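Local coordinates for ribonucleoside-diphosphate reductase (Pseudomonas aeruginosa, PDB 5IM3), which probably catalyses the thioredoxin-dependent reduction of ribonucleoside diphosphates to deoxyribonucleotides for DNA synthesis, and binds dATP as an allosteric enzyme with ATP cones, at residues 621-626 and 689-694; 695-700 and 751-756. All coordinates share one frame; numbering follows the deposited sequence.

Overall arrangement
Both contacts lie in the barrel domain of the large chain, and both use helix 679-707. Contact 1 sets residues 689-694 of that helix against residues 621-626 of helix 620-640. Contact 2 takes the next residues, 695-700, and sets them against the short helix 751-757. Both segments of contact 2 follow those of contact 1 in sequence. Their centres are about 12 Å apart. They also touch: Y694 reaches L753, and E624 meets Y695 and Q698. Helix 679-707 is thus packed by one helix from earlier and one from later in the chain. I692 also ties it to strand 659-663 of the barrel sheet. Both contacts are structural packing away from the dATP sites.

Contact 1 (621-626 and 689-694); sequences AKLEKT and MEAISY
L623 meets I692 with the two side chains crossing at about a right angle. L623 points at helix 679-707 and presents its branched end. Its CD2 lies 3.6 Å from I692 CG1, and L623 CD1 is 4.0 Å from the same CG1. One methylene of I692 therefore faces both methyls of the leucine. The L623 chi1 of -174° swings CG opposite the backbone N and carries the fork toward helix 679-707. A691 adds a smaller surface beside I692: its CB is 4.1 Å from L623 CD2. I692 also touches I662 of strand 659-663, so the apolar packing runs on to a barrel strand. Behind the leucine, T626 bonds back to its own helix. T626 OG1 donates to the carbonyl O of L623 at 2.8 Å, tilted 34° from the carbonyl plane. T626 OG1 is also hydrogen-bonded to H612 NE2. All three touching residues are buried. The contact therefore rests on van der Waals packing and exclusion of water, and it joins helices 620-640 and 679-707 without a hydrogen bond between the two segments.

Contact 2 (695-700 and 751-756); sequences YAIQAS and APLRER
L753 spreads its two methyls over neighbouring residues of helix 679-707. Its CD2 lies 3.9 Å from I697 CG2, and the two side chains cross obliquely. Its CD1 lies 4.1 Å from Q698 CA and about as far from Q698 CB. The leucine thus rests partly on side chain and partly on backbone. I697 also touches W718 in a loop and P724 of helix 724-735, so the apolar packing continues beyond the two helices. R756 comes in beside this patch. Its chain bends at the second and third torsions, which turns the guanidinium toward Q698. There R756 NH2 lies 3.3 Å from Q698 CG, which sits at the guanidinium edge, near its plane. The amide and guanidinium planes are 63° apart. Across the two segments the polar groups make no hydrogen bond. The charge of R756 is met further along helix 679-707. NH2 forms a salt bridge with D702, and NH1 forms one with D705. The segment axes come within 10.5 Å, with their directions 32° apart. L753 and R756 reach across the gap. The chemistry is therefore mixed: L753 and I697 give apolar packing, while R756 passes Q698 by simple contact and ties helix 751-757 to helix 679-707 through two acidic partners.

Contact 1 (621-626 and 689-694)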
loop_
_atom_site.group_PDB
_atom_site.type_symbol
_atom_site.label_atom_id
_atom_site.label_comp_id
_atom_site.label_asym_id
_atom_site.label_seq_id
_atom_site.Cartn_x
_atom_site.Cartn_y
_atom_site.Cartn_z
ATOM N N ALA A 621 14.188 18.177 55.259
ATOM C CA ALA A 621 13.678 18.069 56.624
ATOM C C ALA A 621 12.173 17.825 56.638
ATOM O O ALA A 621 11.687 16.916 57.323
ATOM C CB ALA A 621 14.023 19.333 57.411
ATOM N N LYS A 622 11.414 18.634 55.893
ATOM C CA LYS A 622 9.964 18.471 55.871
ATOM C C LYS A 622 9.567 17.126 55.282
ATOM O O LYS A 622 8.508 16.585 55.621
ATOM C CB LYS A 622 9.324 19.610 55.076
ATOM C CG LYS A 622 7.801 19.607 55.092
ATOM C CD LYS A 622 7.224 20.726 54.239
ATOM C CE LYS A 622 5.704 20.727 54.284
ATOM N NZ LYS A 622 5.113 21.755 53.383
ATOM N N LEU A 623 10.407 16.571 54.407
ATOM C CA LEU A 623 10.088 15.302 53.764
ATOM C C LEU A 623 10.066 14.162 54.774
ATOM O O LEU A 623 9.197 13.285 54.712
ATOM C CB LEU A 623 11.101 15.023 52.656
ATOM C CG LEU A 623 10.852 13.807 51.765
ATOM C CD1 LEU A 623 9.557 13.953 50.977
ATOM C CD2 LEU A 623 12.038 13.625 50.833
ATOM N N GLU A 624 11.014 14.156 55.715
ATOM C CA GLU A 624 11.050 13.096 56.717
ATOM C C GLU A 624 9.776 13.087 57.553
ATOM O O GLU A 624 9.199 12.022 57.804
ATOM C CB GLU A 624 12.280 13.263 57.610
ATOM C CG GLU A 624 12.327 12.292 58.784
ATOM C CD GLU A 624 13.640 12.336 59.535
ATOM O OE1 GLU A 624 14.476 13.214 59.230
ATOM O OE2 GLU A 624 13.838 11.490 60.431
ATOM N N LYS A 625 9.319 14.265 57.987
ATOM C CA LYS A 625 8.119 14.336 58.815
ATOM C C LYS A 625 6.901 13.791 58.080
ATOM O O LYS A 625 6.088 13.066 58.663
ATOM C CB LYS A 625 7.878 15.778 59.254
ATOM C CG LYS A 625 8.934 16.300 60.209
ATOM C CD LYS A 625 9.407 17.678 59.800
ATOM C CE LYS A 625 10.492 18.190 60.723
ATOM N NZ LYS A 625 10.988 19.521 60.282
ATOM N N THR A 626 6.755 14.127 56.798
ATOM C CA THR A 626 5.598 13.656 56.045
ATOM C C THR A 626 5.677 12.154 55.788
ATOM O O THR A 626 4.663 11.453 55.865
ATOM C CB THR A 626 5.490 14.421 54.728
ATOM O OG1 THR A 626 6.702 14.253 53.986
ATOM C CG2 THR A 626 5.251 15.908 54.991
ATOM N N MET A 689 14.400 9.908 45.369
ATOM C CA MET A 689 13.951 8.584 45.786
ATOM C C MET A 689 14.825 8.032 46.903
ATOM O O MET A 689 14.321 7.384 47.828
ATOM C CB MET A 689 13.944 7.626 44.595
ATOM C CG MET A 689 12.554 7.337 44.058
ATOM S SD MET A 689 11.447 6.701 45.329
ATOM C CE MET A 689 10.029 7.765 45.086
ATOM N N GLU A 690 16.136 8.270 46.832
ATOM C CA GLU A 690 17.027 7.827 47.898
ATOM C C GLU A 690 16.655 8.475 49.226
ATOM O O GLU A 690 16.730 7.834 50.280
ATOM C CB GLU A 690 18.476 8.147 47.531
ATOM C CG GLU A 690 19.496 7.638 48.540
ATOM C CD GLU A 690 20.910 8.098 48.230
ATOM O OE1 GLU A 690 21.087 8.908 47.295
ATOM O OE2 GLU A 690 21.846 7.653 48.929
ATOM N N ALA A 691 16.252 9.748 49.195
ATOM C CA ALA A 691 15.866 10.434 50.423
ATOM C C ALA A 691 14.561 9.872 50.976
ATOM O O ALA A 691 14.479 9.507 52.154
ATOM C CB ALA A 691 15.745 11.935 50.167
ATOM N N ILE A 692 13.523 9.799 50.137
ATOM C CA ILE A 692 12.256 9.219 50.573
ATOM C C ILE A 692 12.471 7.796 51.075
ATOM O O ILE A 692 11.913 7.392 52.101
ATOM C CB ILE A 692 11.226 9.268 49.428
ATOM C CG1 ILE A 692 10.945 10.719 49.035
ATOM C CG2 ILE A 692 9.930 8.570 49.836
ATOM C CD1 ILE A 692 10.061 10.876 47.816
ATOM N N SER A 693 13.293 7.022 50.364
ATOM C CA SER A 693 13.524 5.631 50.745
ATOM C C SER A 693 14.124 5.533 52.139
ATOM O O SER A 693 13.682 4.726 52.966
ATOM C CB SER A 693 14.442 4.961 49.728
ATOM O OG SER A 693 14.947 3.750 50.247
ATOM N N TYR A 694 15.153 6.339 52.410
ATOM C CA TYR A 694 15.769 6.346 53.731
ATOM C C TYR A 694 14.731 6.621 54.812
ATOM O O TYR A 694 14.638 5.892 55.805
ATOM C CB TYR A 694 16.884 7.393 53.766
ATOM C CG TYR A 694 17.756 7.348 54.999
ATOM C CD1 TYR A 694 17.367 7.981 56.171
ATOM C CD2 TYR A 694 18.977 6.684 54.986
ATOM C CE1 TYR A 694 18.164 7.949 57.297
ATOM C CE2 TYR A 694 19.782 6.648 56.109
ATOM C CZ TYR A 694 19.369 7.280 57.260
ATOM O OH TYR A 694 20.166 7.247 58.380
#

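Contact 2 (695-700 and 751-756)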
loop_
_atom_site.group_PDB
_atom_site.type_symbol
_atom_site.label_atom_id
_atom_site.label_comp_id
_atom_site.label_asym_id
_atom_site.label_seq_id
_atom_site.Cartn_x
_atom_site.Cartn_y
_atom_site.Cartn_z
ATOM N N TYR A 695 13.926 7.669 54.621
ATOM C CA TYR A 695 12.930 8.040 55.620
ATOM C C TYR A 695 11.837 6.986 55.739
ATOM O O TYR A 695 11.407 6.653 56.848
ATOM C CB TYR A 695 12.337 9.403 55.266
ATOM C CG TYR A 695 13.368 10.504 55.267
ATOM C CD1 TYR A 695 14.337 10.558 56.260
ATOM C CD2 TYR A 695 13.388 11.473 54.271
ATOM C CE1 TYR A 695 15.283 11.544 56.276
ATOM C CE2 TYR A 695 14.340 12.468 54.281
ATOM C CZ TYR A 695 15.281 12.483 55.295
ATOM O OH TYR A 695 16.231 13.452 55.326
ATOM N N ALA A 696 11.374 6.449 54.611
ATOM C CA ALA A 696 10.344 5.419 54.660
ATOM C C ALA A 696 10.845 4.190 55.409
ATOM O O ALA A 696 10.160 3.662 56.294
ATOM C CB ALA A 696 9.902 5.053 53.242
ATOM N N ILE A 697 12.051 3.729 55.079
ATOM C CA ILE A 697 12.620 2.589 55.788
ATOM C C ILE A 697 12.817 2.930 57.260
ATOM O O ILE A 697 12.509 2.124 58.145
ATOM C CB ILE A 697 13.934 2.148 55.114
ATOM C CG1 ILE A 697 13.636 1.578 53.720
ATOM C CG2 ILE A 697 14.666 1.113 55.978
ATOM C CD1 ILE A 697 14.864 1.211 52.912
ATOM N N GLN A 698 13.323 4.134 57.545
ATOM C CA GLN A 698 13.511 4.544 58.932
ATOM C C GLN A 698 12.183 4.594 59.679
ATOM O O GLN A 698 12.109 4.221 60.856
ATOM C CB GLN A 698 14.207 5.903 58.986
ATOM C CG GLN A 698 14.537 6.367 60.390
ATOM C CD GLN A 698 15.212 7.721 60.416
ATOM O OE1 GLN A 698 14.806 8.642 59.708
ATOM N NE2 GLN A 698 16.253 7.848 61.230
ATOM N N ALA A 699 11.122 5.056 59.010
ATOM C CA ALA A 699 9.807 5.106 59.643
ATOM C C ALA A 699 9.305 3.708 59.981
ATOM O O ALA A 699 8.695 3.496 61.035
ATOM C CB ALA A 699 8.809 5.821 58.733
ATOM N N SER A 700 9.544 2.740 59.095
ATOM C CA SER A 700 9.110 1.377 59.371
ATOM C C SER A 700 9.814 0.811 60.599
ATOM O O SER A 700 9.223 0.023 61.343
ATOM C CB SER A 700 9.357 0.492 58.147
ATOM O OG SER A 700 8.482 -0.623 58.134
ATOM N N ALA A 751 24.959 2.766 56.140
ATOM C CA ALA A 751 25.468 1.774 57.082
ATOM C C ALA A 751 24.757 1.817 58.426
ATOM O O ALA A 751 24.407 0.741 58.940
ATOM C CB ALA A 751 26.982 1.956 57.253
ATOM N N PRO A 752 24.508 2.979 59.042
ATOM C CA PRO A 752 23.786 2.964 60.325
ATOM C C PRO A 752 22.362 2.459 60.202
ATOM O O PRO A 752 21.883 1.749 61.096
ATOM C CB PRO A 752 23.831 4.434 60.771
ATOM C CG PRO A 752 24.955 5.042 59.999
ATOM C CD PRO A 752 24.945 4.338 58.680
ATOM N N LEU A 753 21.661 2.814 59.123
ATOM C CA LEU A 753 20.298 2.327 58.940
ATOM C C LEU A 753 20.280 0.848 58.572
ATOM O O LEU A 753 19.357 0.125 58.964
ATOM C CB LEU A 753 19.586 3.153 57.870
ATOM C CG LEU A 753 18.095 2.859 57.683
ATOM C CD1 LEU A 753 17.320 3.134 58.966
ATOM C CD2 LEU A 753 17.528 3.677 56.530
ATOM N N ARG A 754 21.284 0.380 57.826
ATOM C CA ARG A 754 21.392 -1.044 57.531
ATOM C C ARG A 754 21.555 -1.875 58.797
ATOM O O ARG A 754 21.280 -3.080 58.774
ATOM C CB ARG A 754 22.568 -1.295 56.581
ATOM C CG ARG A 754 22.741 -2.754 56.162
ATOM C CD ARG A 754 23.894 -2.932 55.183
ATOM N NE ARG A 754 23.587 -2.378 53.865
ATOM C CZ ARG A 754 23.952 -1.169 53.444
ATOM N NH1 ARG A 754 24.652 -0.361 54.228
ATOM N NH2 ARG A 754 23.617 -0.765 52.225
ATOM N N GLU A 755 21.989 -1.260 59.900
ATOM C CA GLU A 755 22.119 -1.985 61.158
ATOM C C GLU A 755 20.787 -2.050 61.894
ATOM O O GLU A 755 20.377 -3.121 62.357
ATOM C CB GLU A 755 23.184 -1.324 62.034
ATOM C CG GLU A 755 23.569 -2.129 63.266
ATOM C CD GLU A 755 24.501 -1.370 64.190
ATOM O OE1 GLU A 755 24.409 -0.124 64.235
ATOM O OE2 GLU A 755 25.326 -2.017 64.867
ATOM N N ARG A 756 20.092 -0.914 62.007
ATOM C CA ARG A 756 18.833 -0.891 62.749
ATOM C C ARG A 756 17.762 -1.730 62.070
ATOM O O ARG A 756 16.881 -2.271 62.749
ATOM C CB ARG A 756 18.335 0.545 62.921
ATOM C CG ARG A 756 16.956 0.631 63.585
ATOM C CD ARG A 756 16.809 1.864 64.466
ATOM N NE ARG A 756 16.322 3.032 63.734
ATOM C CZ ARG A 756 15.128 3.597 63.899
ATOM N NH1 ARG A 756 14.253 3.121 64.778
ATOM N NH2 ARG A 756 14.806 4.661 63.178
#